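Local coordinates for type II restriction enzyme SfiI (PDB 2EZV), which recognises the double-stranded DNA sequence 5'-GGCCN(5)GGCC-3' and cleaves within it as a tetrameric type IIF and IIP restriction endonuclease, at residues D4-S9 with H141-S146; K36-T41 with I51-D56; D110-Q113 with L117-D120. All coordinates share one frame; numbering follows the deposited sequence.

Contact 1 (D4-S9 with H141-S146); sequences DYRELS and HLMLQS
Y5 and H141 bring their rings together rim to rim, with neither ring lying over the face of the other. The contact sets the short 3-10 segment 5-7, near the N-terminus, against strand 141-145 of the mixed beta-sheet. This sheet belongs to the PDDEXK nuclease fold. The two ring centroids are 5.5 Å apart and the planes are turned 58° from each other. CE2 of Y5 sits 3.7 Å from CB of H141. In both residues CG stands between the backbone N and the carbonyl carbon, chi1 82° for Y5 and 53° for H141, and the two side chains cross at about a right angle. The imidazole is probably turned over in the model, so its nitrogen positions are doubtful.

R6 adds a looser contact beside Y5. NH1 of R6 comes to 4.5 Å from CE of M143, an oblique approach. CG of R6 lies over one face of the Y5 ring, offset toward its rim.

D4 fixes the guanidinium of R6. The arginine grips the carboxylate side-on, with NE and NH2 each taking one oxygen through its syn lone pair. NH2 of R6 and OD2 of D4 form a salt bridge at 2.6 Å. Both oxygens lie close to the guanidinium plane, and the two bonds fix the rotation of the group. The chain of R6 bends at chi3 to bring NE and NH2 round to D4.

Further out, P153 of strand 151-167 is touched by D4, R6 and H141, and V155 by Y5. The Y5 ring also meets that of H188. Strand 141-145 pairs antiparallel with strand 151-167 through L142 and L144. The turn itself is closed by D4: its OD1 also accepts from backbone N of R6 at 2.9 Å through the anti lone pair, an Asx turn.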
ATOM      1  N   ASP D   4      19.895  14.416  11.173  1.00 23.71           N
ATOM      2  CA  ASP D   4      20.723  15.019  10.132  1.00 22.86           C
ATOM      3  C   ASP D   4      21.875  14.061   9.835  1.00 22.95           C
ATOM      4  O   ASP D   4      22.751  13.851  10.669  1.00 22.91           O
ATOM      5  CB  ASP D   4      21.285  16.354  10.631  1.00 22.29           C
ATOM      6  CG  ASP D   4      21.870  17.200   9.519  1.00 21.34           C
ATOM      7  OD1 ASP D   4      22.654  16.672   8.705  1.00 22.83           O
ATOM      8  OD2 ASP D   4      21.547  18.403   9.468  1.00 19.99           O
ATOM      9  N   TYR D   5      21.881  13.485   8.644  1.00 22.69           N
ATOM     10  CA  TYR D   5      22.923  12.540   8.286  1.00 21.31           C
ATOM     11  C   TYR D   5      24.338  13.120   8.385  1.00 22.29           C
ATOM     12  O   TYR D   5      25.296  12.382   8.594  1.00 22.60           O
ATOM     13  CB  TYR D   5      22.674  12.010   6.881  1.00 20.32           C
ATOM     14  CG  TYR D   5      23.165  12.918   5.786  1.00 21.32           C
ATOM     15  CD1 TYR D   5      24.404  12.697   5.181  1.00 21.60           C
ATOM     16  CD2 TYR D   5      22.404  14.007   5.360  1.00 22.13           C
ATOM     17  CE1 TYR D   5      24.871  13.531   4.180  1.00 22.20           C
ATOM     18  CE2 TYR D   5      22.866  14.856   4.358  1.00 23.27           C
ATOM     19  CZ  TYR D   5      24.102  14.608   3.776  1.00 23.12           C
ATOM     20  OH  TYR D   5      24.577  15.435   2.799  1.00 25.19           O
ATOM     21  N   ARG D   6      24.477  14.435   8.237  1.00 22.38           N
ATOM     22  CA  ARG D   6      25.798  15.050   8.324  1.00 21.78           C
ATOM     23  C   ARG D   6      26.407  14.871   9.714  1.00 22.92           C
ATOM     24  O   ARG D   6      27.624  14.865   9.865  1.00 24.64           O
ATOM     25  CB  ARG D   6      25.718  16.536   7.947  1.00 21.10           C
ATOM     26  CG  ARG D   6      25.451  16.760   6.455  1.00 21.70           C
ATOM     27  CD  ARG D   6      25.016  18.180   6.133  1.00 19.19           C
ATOM     28  NE  ARG D   6      23.842  18.580   6.899  1.00 19.35           N
ATOM     29  CZ  ARG D   6      23.158  19.700   6.691  1.00 19.72           C
ATOM     30  NH1 ARG D   6      23.529  20.539   5.728  1.00 18.46           N
ATOM     31  NH2 ARG D   6      22.108  19.990   7.452  1.00 16.08           N
ATOM     32  N   GLU D   7      25.566  14.708  10.728  1.00 22.98           N
ATOM     33  CA  GLU D   7      26.068  14.512  12.074  1.00 24.14           C
ATOM     34  C   GLU D   7      26.488  13.060  12.279  1.00 25.72           C
ATOM     35  O   GLU D   7      26.976  12.696  13.348  1.00 27.32           O
ATOM     36  CB  GLU D   7      25.006  14.858  13.101  1.00 24.80           C
ATOM     37  CG  GLU D   7      24.381  16.199  12.924  1.00 29.31           C
ATOM     38  CD  GLU D   7      23.438  16.510  14.051  1.00 32.65           C
ATOM     39  OE1 GLU D   7      22.830  15.553  14.587  1.00 32.09           O
ATOM     40  OE2 GLU D   7      23.300  17.703  14.396  1.00 34.57           O
ATOM     41  N   LEU D   8      26.264  12.216  11.277  1.00 25.25           N
ATOM     42  CA  LEU D   8      26.665  10.818  11.389  1.00 23.75           C
ATOM     43  C   LEU D   8      28.138  10.739  11.045  1.00 23.10           C
ATOM     44  O   LEU D   8      28.638  11.536  10.252  1.00 22.26           O
ATOM     45  CB  LEU D   8      25.896   9.926  10.404  1.00 21.80           C
ATOM     46  CG  LEU D   8      24.402   9.686  10.616  1.00 23.36           C
ATOM     47  CD1 LEU D   8      23.925   8.610   9.642  1.00 23.00           C
ATOM     48  CD2 LEU D   8      24.155   9.245  12.043  1.00 21.95           C
ATOM     49  N   SER D   9      28.837   9.785  11.641  1.00 22.78           N
ATOM     50  CA  SER D   9      30.244   9.610  11.333  1.00 24.01           C
ATOM     51  C   SER D   9      30.275   8.877   9.991  1.00 25.93           C
ATOM     52  O   SER D   9      29.267   8.312   9.561  1.00 25.70           O
ATOM     53  CB  SER D   9      30.912   8.753  12.402  1.00 22.58           C
ATOM     54  OG  SER D   9      30.351   7.453  12.405  1.00 24.19           O
ATOM     55  N   HIS D 141      21.745  15.595  -0.884  1.00 25.26           N
ATOM     56  CA  HIS D 141      20.515  15.411  -0.124  1.00 26.61           C
ATOM     57  C   HIS D 141      19.405  16.342  -0.598  1.00 26.12           C
ATOM     58  O   HIS D 141      19.672  17.349  -1.239  1.00 27.03           O
ATOM     59  CB  HIS D 141      20.801  15.664   1.360  1.00 27.17           C
ATOM     60  CG  HIS D 141      21.457  16.985   1.629  1.00 30.33           C
ATOM     61  ND1 HIS D 141      20.798  18.189   1.488  1.00 29.30           N
ATOM     62  CD2 HIS D 141      22.724  17.293   1.998  1.00 30.11           C
ATOM     63  CE1 HIS D 141      21.630  19.180   1.757  1.00 28.45           C
ATOM     64  NE2 HIS D 141      22.806  18.663   2.069  1.00 30.58           N
ATOM     65  N   LEU D 142      18.162  15.998  -0.279  1.00 26.85           N
ATOM     66  CA  LEU D 142      17.007  16.815  -0.650  1.00 26.73           C
ATOM     67  C   LEU D 142      16.448  17.445   0.618  1.00 27.68           C
ATOM     68  O   LEU D 142      16.088  16.737   1.556  1.00 28.26           O
ATOM     69  CB  LEU D 142      15.923  15.954  -1.302  1.00 25.75           C
ATOM     70  CG  LEU D 142      14.641  16.658  -1.763  1.00 24.93           C
ATOM     71  CD1 LEU D 142      14.946  17.636  -2.899  1.00 25.32           C
ATOM     72  CD2 LEU D 142      13.655  15.615  -2.230  1.00 23.93           C
ATOM     73  N   MET D 143      16.370  18.770   0.649  1.00 27.35           N
ATOM     74  CA  MET D 143      15.861  19.452   1.825  1.00 26.46           C
ATOM     75  C   MET D 143      14.353  19.299   1.954  1.00 25.78           C
ATOM     76  O   MET D 143      13.608  19.549   1.006  1.00 26.35           O
ATOM     77  CB  MET D 143      16.247  20.936   1.784  1.00 27.82           C
ATOM     78  CG  MET D 143      17.741  21.182   1.940  1.00 27.96           C
ATOM     79  SD  MET D 143      18.366  20.584   3.534  1.00 32.51           S
ATOM     80  CE  MET D 143      19.676  21.754   3.849  1.00 28.45           C
ATOM     81  N   LEU D 144      13.915  18.872   3.132  1.00 24.21           N
ATOM     82  CA  LEU D 144      12.497  18.682   3.415  1.00 24.33           C
ATOM     83  C   LEU D 144      12.063  19.769   4.396  1.00 24.10           C
ATOM     84  O   LEU D 144      12.837  20.174   5.261  1.00 23.97           O
ATOM     85  CB  LEU D 144      12.259  17.301   4.043  1.00 24.71           C
ATOM     86  CG  LEU D 144      12.766  16.063   3.295  1.00 25.50           C
ATOM     87  CD1 LEU D 144      12.486  14.814   4.123  1.00 25.15           C
ATOM     88  CD2 LEU D 144      12.094  15.966   1.944  1.00 23.58           C
ATOM     89  N   GLN D 145      10.829  20.237   4.262  1.00 23.49           N
ATOM     90  CA  GLN D 145      10.315  21.283   5.136  1.00 24.04           C
ATOM     91  C   GLN D 145       9.609  20.709   6.357  1.00 25.17           C
ATOM     92  O   GLN D 145       8.534  20.118   6.237  1.00 24.75           O
ATOM     93  CB  GLN D 145       9.332  22.176   4.377  1.00 22.61           C
ATOM     94  CG  GLN D 145       8.741  23.292   5.228  1.00 23.07           C
ATOM     95  CD  GLN D 145       9.802  24.233   5.750  1.00 23.19           C
ATOM     96  OE1 GLN D 145      10.554  24.813   4.972  1.00 29.68           O
ATOM     97  NE2 GLN D 145       9.878  24.386   7.067  1.00 23.10           N
ATOM     98  N   SER D 146      10.209  20.888   7.530  1.00 25.76           N
ATOM     99  CA  SER D 146       9.603  20.389   8.757  1.00 26.57           C
ATOM    100  C   SER D 146       8.441  21.301   9.095  1.00 27.03           C
ATOM    101  O   SER D 146       8.370  22.428   8.611  1.00 28.06           O
ATOM    102  CB  SER D 146      10.609  20.394   9.915  1.00 26.73           C
ATOM    103  OG  SER D 146      10.838  21.703  10.402  1.00 24.64           O
TER

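Contact 2 (K36-T41 with I51-D56); sequences KSIFET and IVLAED
L53 packs against I38 and F39 with no hydrogen bond between the two helices. CG of L53 is anti to its carbonyl carbon, chi1 -65°. Its chi2 of 179° extends CD1 toward helix 10-41, while CD2 branches toward I38. CD1 of L53 comes to 3.9 Å from the carbonyl O of F39, and CD2 of L53 to 4.5 Å from CG2 of I38. The F39 ring meets the base of the same leucine. CD1 of F39 is 4.2 Å from CB of L53, an oblique approach. In F39 the CA-CB bond does not aim at the second helix, but chi1 of -163° carries the ring nearer to it.

The contact joins helix 10-41 near its C-terminal end to the next helix, 49-62. The two pack beside the sheet of the PDDEXK nuclease fold. F39 and L53 both touch R176 of strand 176-186. A75 of the third subunit packs on I38 and L53.

Within segment 36-41, NZ of K36 meets OE1 of E40 at 2.8 Å, from above the carboxylate plane, in a salt bridge. E40 OE1 also pairs with R174. OG1 of T41 folds back to O of S37 at 2.7 Å, and T41 N reaches that oxygen from its opposite face.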
ATOM      1  N   LYS D  36      13.359 -13.570 -13.842  1.00 22.87           N
ATOM      2  CA  LYS D  36      13.924 -14.356 -14.931  1.00 24.04           C
ATOM      3  C   LYS D  36      12.830 -14.608 -15.955  1.00 23.79           C
ATOM      4  O   LYS D  36      13.028 -14.426 -17.157  1.00 24.99           O
ATOM      5  CB  LYS D  36      14.469 -15.688 -14.414  1.00 25.47           C
ATOM      6  CG  LYS D  36      15.217 -16.486 -15.463  1.00 28.25           C
ATOM      7  CD  LYS D  36      15.945 -17.666 -14.844  1.00 32.97           C
ATOM      8  CE  LYS D  36      16.724 -18.460 -15.896  1.00 36.49           C
ATOM      9  NZ  LYS D  36      15.826 -19.143 -16.884  1.00 38.04           N
ATOM     10  N   SER D  37      11.670 -15.024 -15.467  1.00 23.22           N
ATOM     11  CA  SER D  37      10.531 -15.286 -16.332  1.00 22.85           C
ATOM     12  C   SER D  37      10.186 -14.061 -17.182  1.00 23.72           C
ATOM     13  O   SER D  37      10.064 -14.153 -18.405  1.00 23.61           O
ATOM     14  CB  SER D  37       9.326 -15.674 -15.489  1.00 21.40           C
ATOM     15  OG  SER D  37       8.153 -15.659 -16.274  1.00 25.15           O
ATOM     16  N   ILE D  38      10.022 -12.914 -16.531  1.00 23.35           N
ATOM     17  CA  ILE D  38       9.691 -11.692 -17.246  1.00 22.53           C
ATOM     18  C   ILE D  38      10.827 -11.297 -18.185  1.00 22.94           C
ATOM     19  O   ILE D  38      10.601 -11.020 -19.366  1.00 24.13           O
ATOM     20  CB  ILE D  38       9.402 -10.531 -16.264  1.00 21.02           C
ATOM     21  CG1 ILE D  38       8.044 -10.753 -15.597  1.00 18.86           C
ATOM     22  CG2 ILE D  38       9.450  -9.190 -16.993  1.00 19.31           C
ATOM     23  CD1 ILE D  38       7.652  -9.671 -14.601  1.00 16.80           C
ATOM     24  N   PHE D  39      12.049 -11.291 -17.667  1.00 21.96           N
ATOM     25  CA  PHE D  39      13.199 -10.907 -18.468  1.00 21.69           C
ATOM     26  C   PHE D  39      13.413 -11.769 -19.707  1.00 22.89           C
ATOM     27  O   PHE D  39      13.800 -11.263 -20.761  1.00 22.27           O
ATOM     28  CB  PHE D  39      14.481 -10.951 -17.642  1.00 19.84           C
ATOM     29  CG  PHE D  39      15.619 -10.203 -18.275  1.00 21.06           C
ATOM     30  CD1 PHE D  39      15.752  -8.830 -18.094  1.00 20.75           C
ATOM     31  CD2 PHE D  39      16.524 -10.859 -19.112  1.00 20.52           C
ATOM     32  CE1 PHE D  39      16.766  -8.120 -18.737  1.00 20.52           C
ATOM     33  CE2 PHE D  39      17.536 -10.154 -19.755  1.00 18.24           C
ATOM     34  CZ  PHE D  39      17.655  -8.784 -19.567  1.00 18.96           C
ATOM     35  N   GLU D  40      13.162 -13.065 -19.588  1.00 22.65           N
ATOM     36  CA  GLU D  40      13.390 -13.961 -20.710  1.00 23.39           C
ATOM     37  C   GLU D  40      12.209 -14.254 -21.629  1.00 25.37           C
ATOM     38  O   GLU D  40      12.418 -14.501 -22.816  1.00 27.30           O
ATOM     39  CB  GLU D  40      13.958 -15.291 -20.210  1.00 21.07           C
ATOM     40  CG  GLU D  40      15.154 -15.139 -19.283  1.00 21.22           C
ATOM     41  CD  GLU D  40      15.929 -16.436 -19.090  1.00 21.01           C
ATOM     42  OE1 GLU D  40      15.300 -17.515 -19.073  1.00 18.90           O
ATOM     43  OE2 GLU D  40      17.169 -16.369 -18.940  1.00 19.66           O
ATOM     44  N   THR D  41      10.983 -14.228 -21.107  1.00 25.43           N
ATOM     45  CA  THR D  41       9.826 -14.562 -21.938  1.00 25.70           C
ATOM     46  C   THR D  41       9.057 -13.395 -22.557  1.00 27.46           C
ATOM     47  O   THR D  41       8.097 -13.610 -23.296  1.00 27.42           O
ATOM     48  CB  THR D  41       8.813 -15.444 -21.167  1.00 24.21           C
ATOM     49  OG1 THR D  41       8.111 -14.647 -20.207  1.00 24.65           O
ATOM     50  CG2 THR D  41       9.532 -16.579 -20.446  1.00 22.17           C
ATOM     51  N   ILE D  51      16.139  -2.630 -21.805  1.00 34.08           N
ATOM     52  CA  ILE D  51      16.299  -1.447 -20.968  1.00 32.91           C
ATOM     53  C   ILE D  51      15.037  -1.240 -20.133  1.00 32.42           C
ATOM     54  O   ILE D  51      15.105  -0.891 -18.951  1.00 31.47           O
ATOM     55  CB  ILE D  51      16.560  -0.214 -21.834  1.00 31.05           C
ATOM     56  N   VAL D  52      13.887  -1.471 -20.763  1.00 31.09           N
ATOM     57  CA  VAL D  52      12.592  -1.295 -20.120  1.00 29.36           C
ATOM     58  C   VAL D  52      12.229  -2.481 -19.234  1.00 27.28           C
ATOM     59  O   VAL D  52      11.515  -2.326 -18.239  1.00 26.86           O
ATOM     60  CB  VAL D  52      11.484  -1.068 -21.176  1.00 30.16           C
ATOM     61  CG1 VAL D  52      10.141  -0.906 -20.499  1.00 30.13           C
ATOM     62  CG2 VAL D  52      11.806   0.179 -22.003  1.00 29.14           C
ATOM     63  N   LEU D  53      12.716  -3.661 -19.591  1.00 23.74           N
ATOM     64  CA  LEU D  53      12.448  -4.834 -18.778  1.00 23.15           C
ATOM     65  C   LEU D  53      13.254  -4.716 -17.484  1.00 21.93           C
ATOM     66  O   LEU D  53      12.757  -5.014 -16.402  1.00 21.39           O
ATOM     67  CB  LEU D  53      12.829  -6.111 -19.528  1.00 22.76           C
ATOM     68  CG  LEU D  53      11.985  -6.369 -20.779  1.00 24.59           C
ATOM     69  CD1 LEU D  53      12.455  -7.640 -21.483  1.00 22.81           C
ATOM     70  CD2 LEU D  53      10.520  -6.485 -20.377  1.00 25.50           C
ATOM     71  N   ALA D  54      14.493  -4.252 -17.600  1.00 20.27           N
ATOM     72  CA  ALA D  54      15.345  -4.089 -16.437  1.00 21.79           C
ATOM     73  C   ALA D  54      14.715  -3.115 -15.437  1.00 21.24           C
ATOM     74  O   ALA D  54      14.701  -3.370 -14.236  1.00 23.45           O
ATOM     75  CB  ALA D  54      16.726  -3.589 -16.862  1.00 20.45           C
ATOM     76  N   GLU D  55      14.186  -2.004 -15.935  1.00 21.22           N
ATOM     77  CA  GLU D  55      13.575  -1.002 -15.073  1.00 19.43           C
ATOM     78  C   GLU D  55      12.323  -1.526 -14.393  1.00 18.01           C
ATOM     79  O   GLU D  55      12.162  -1.367 -13.190  1.00 17.44           O
ATOM     80  CB  GLU D  55      13.261   0.252 -15.884  1.00 17.81           C
ATOM     81  CG  GLU D  55      14.511   0.874 -16.460  1.00 22.52           C
ATOM     82  CD  GLU D  55      14.229   1.890 -17.541  1.00 22.95           C
ATOM     83  OE1 GLU D  55      13.359   1.637 -18.396  1.00 25.48           O
ATOM     84  OE2 GLU D  55      14.894   2.938 -17.549  1.00 28.00           O
ATOM     85  N   ASP D  56      11.447  -2.164 -15.159  1.00 17.04           N
ATOM     86  CA  ASP D  56      10.220  -2.705 -14.602  1.00 16.94           C
ATOM     87  C   ASP D  56      10.476  -3.787 -13.554  1.00 17.63           C
ATOM     88  O   ASP D  56       9.848  -3.774 -12.497  1.00 15.48           O
ATOM     89  CB  ASP D  56       9.322  -3.246 -15.722  1.00 17.55           C
ATOM     90  CG  ASP D  56       8.679  -2.135 -16.544  1.00 19.26           C
ATOM     91  OD1 ASP D  56       8.821  -0.948 -16.160  1.00 20.08           O
ATOM     92  OD2 ASP D  56       8.026  -2.445 -17.567  1.00 21.30           O
TER

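Contact 3 (D110-Q113 with L117-D120); sequences DTLQ and LPMD
L112 meets the start of segment 117-120 with one methyl, and Q113 meets it with its backbone carbonyl. The first segment reaches this point along strand 110-112, which pairs with strand 219-221.

The CA-CB bond of L112 is directed toward segment 117-120. CD2 of L112 does the touching, 4.0 Å from CA of L117 and 4.3 Å from CD of the P118 ring. The methyl therefore rests on the backbone at L117 and on the proline carbon that follows. Both L112 and P118 pack on L186 of strand 176-186 of the mixed sheet.

Strand 110-112 is an outermost strand, within this chain, of a three-stranded antiparallel sheet in which 219-221 lies between it and 204-206. After it the chain turns back on itself before strand 121-124.

Q113 follows. Its CB is directed away from segment 117-120, and only its main chain bonds across. N of L117 gives a weak hydrogen bond to O of Q113, 3.3 Å long and bent to 123° at the hydrogen. Backbone N of Q113 is held by OE1 of Q116, in the short link between the segments.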
ATOM      1  N   ASP D 110      30.083  -0.771 -15.180  1.00 34.72           N
ATOM      2  CA  ASP D 110      28.764  -0.208 -15.414  1.00 34.16           C
ATOM      3  C   ASP D 110      28.982   1.219 -15.894  1.00 33.65           C
ATOM      4  O   ASP D 110      29.936   1.878 -15.474  1.00 32.64           O
ATOM      5  CB  ASP D 110      27.960  -0.212 -14.112  1.00 36.77           C
ATOM      6  CG  ASP D 110      26.625  -0.904 -14.253  1.00 38.43           C
ATOM      7  OD1 ASP D 110      26.121  -1.419 -13.236  1.00 39.20           O
ATOM      8  OD2 ASP D 110      26.075  -0.928 -15.377  1.00 40.34           O
ATOM      9  N   THR D 111      28.114   1.694 -16.781  1.00 32.61           N
ATOM     10  CA  THR D 111      28.244   3.051 -17.294  1.00 33.82           C
ATOM     11  C   THR D 111      27.328   3.997 -16.536  1.00 33.17           C
ATOM     12  O   THR D 111      26.202   3.642 -16.187  1.00 33.70           O
ATOM     13  CB  THR D 111      27.898   3.118 -18.789  1.00 35.54           C
ATOM     14  OG1 THR D 111      28.780   2.257 -19.517  1.00 38.56           O
ATOM     15  CG2 THR D 111      28.056   4.540 -19.310  1.00 36.12           C
ATOM     16  N   LEU D 112      27.811   5.206 -16.282  1.00 32.08           N
ATOM     17  CA  LEU D 112      27.027   6.196 -15.556  1.00 32.20           C
ATOM     18  C   LEU D 112      26.991   7.544 -16.249  1.00 32.93           C
ATOM     19  O   LEU D 112      27.989   7.979 -16.829  1.00 32.23           O
ATOM     20  CB  LEU D 112      27.608   6.424 -14.159  1.00 31.81           C
ATOM     21  CG  LEU D 112      27.056   5.708 -12.929  1.00 31.22           C
ATOM     22  CD1 LEU D 112      27.270   4.218 -13.056  1.00 31.53           C
ATOM     23  CD2 LEU D 112      27.770   6.242 -11.692  1.00 31.20           C
ATOM     24  N   GLN D 113      25.834   8.195 -16.186  1.00 33.42           N
ATOM     25  CA  GLN D 113      25.680   9.536 -16.730  1.00 35.21           C
ATOM     26  C   GLN D 113      26.146  10.381 -15.549  1.00 35.44           C
ATOM     27  O   GLN D 113      26.156   9.893 -14.421  1.00 36.40           O
ATOM     28  CB  GLN D 113      24.215   9.854 -17.025  1.00 35.73           C
ATOM     29  CG  GLN D 113      23.579   9.013 -18.106  1.00 39.79           C
ATOM     30  CD  GLN D 113      24.326   9.104 -19.417  1.00 42.35           C
ATOM     31  OE1 GLN D 113      24.793  10.178 -19.806  1.00 43.55           O
ATOM     32  NE2 GLN D 113      24.435   7.978 -20.114  1.00 44.07           N
ATOM     33  N   LEU D 117      26.223  10.014 -11.089  1.00 31.95           N
ATOM     34  CA  LEU D 117      27.467   9.973 -10.320  1.00 32.61           C
ATOM     35  C   LEU D 117      27.255  10.609  -8.935  1.00 33.05           C
ATOM     36  O   LEU D 117      26.970  11.801  -8.824  1.00 32.28           O
ATOM     37  CB  LEU D 117      28.571  10.730 -11.072  1.00 33.96           C
ATOM     38  CG  LEU D 117      30.026  10.242 -10.970  1.00 35.76           C
ATOM     39  CD1 LEU D 117      30.965  11.414 -11.249  1.00 34.48           C
ATOM     40  CD2 LEU D 117      30.316   9.676  -9.592  1.00 35.55           C
ATOM     41  N   PRO D 118      27.404   9.812  -7.860  1.00 32.99           N
ATOM     42  CA  PRO D 118      27.237  10.228  -6.461  1.00 33.42           C
ATOM     43  C   PRO D 118      28.309  11.161  -5.882  1.00 33.36           C
ATOM     44  O   PRO D 118      28.002  12.015  -5.047  1.00 32.80           O
ATOM     45  CB  PRO D 118      27.184   8.896  -5.705  1.00 33.81           C
ATOM     46  CG  PRO D 118      26.736   7.908  -6.755  1.00 33.36           C
ATOM     47  CD  PRO D 118      27.533   8.349  -7.945  1.00 32.29           C
ATOM     48  N   MET D 119      29.559  10.983  -6.298  1.00 33.16           N
ATOM     49  CA  MET D 119      30.652  11.824  -5.805  1.00 34.59           C
ATOM     50  C   MET D 119      31.589  12.257  -6.930  1.00 34.24           C
ATOM     51  O   MET D 119      31.646  11.607  -7.972  1.00 34.20           O
ATOM     52  CB  MET D 119      31.464  11.073  -4.747  1.00 34.48           C
ATOM     53  CG  MET D 119      32.059   9.774  -5.250  1.00 35.06           C
ATOM     54  SD  MET D 119      33.252   9.092  -4.100  1.00 38.26           S
ATOM     55  CE  MET D 119      32.168   8.554  -2.757  1.00 37.15           C
ATOM     56  N   ASP D 120      32.325  13.348  -6.719  1.00 33.87           N
ATOM     57  CA  ASP D 120      33.269  13.827  -7.728  1.00 33.46           C
ATOM     58  C   ASP D 120      34.249  12.706  -8.056  1.00 33.78           C
ATOM     59  O   ASP D 120      34.763  12.038  -7.156  1.00 32.91           O
ATOM     60  CB  ASP D 120      34.054  15.039  -7.222  1.00 32.08           C
ATOM     61  CG  ASP D 120      33.161  16.193  -6.825  1.00 30.94           C
ATOM     62  OD1 ASP D 120      32.067  16.340  -7.406  1.00 30.72           O
ATOM     63  OD2 ASP D 120      33.564  16.966  -5.933  1.00 33.31           O
TER

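How the contacts relate
Along the chain, contact 1 spans the other two: its segments 4-9 and 141-146 enclose contact 2 and then contact 3. Helix 10-41 runs from just after segment 4-9 to contact 2. Contacts 1 and 2 lie on opposite sides of the chain's centre, their centres about 35 Å apart. Contact 3 is about 22 Å from contact 1 and about 23 Å from contact 2, centre to centre. Strand 151-167 borders residues of all three. Contacts 2 and 3 lie toward the cleavage machinery: nearest atoms are about 4 Å from the bound DNA, and the L53 and Q113 side chains are about 12 Å and 8 Å from a calcium ion. Contact 1 stays about 20 Å from the DNA, nearest atoms.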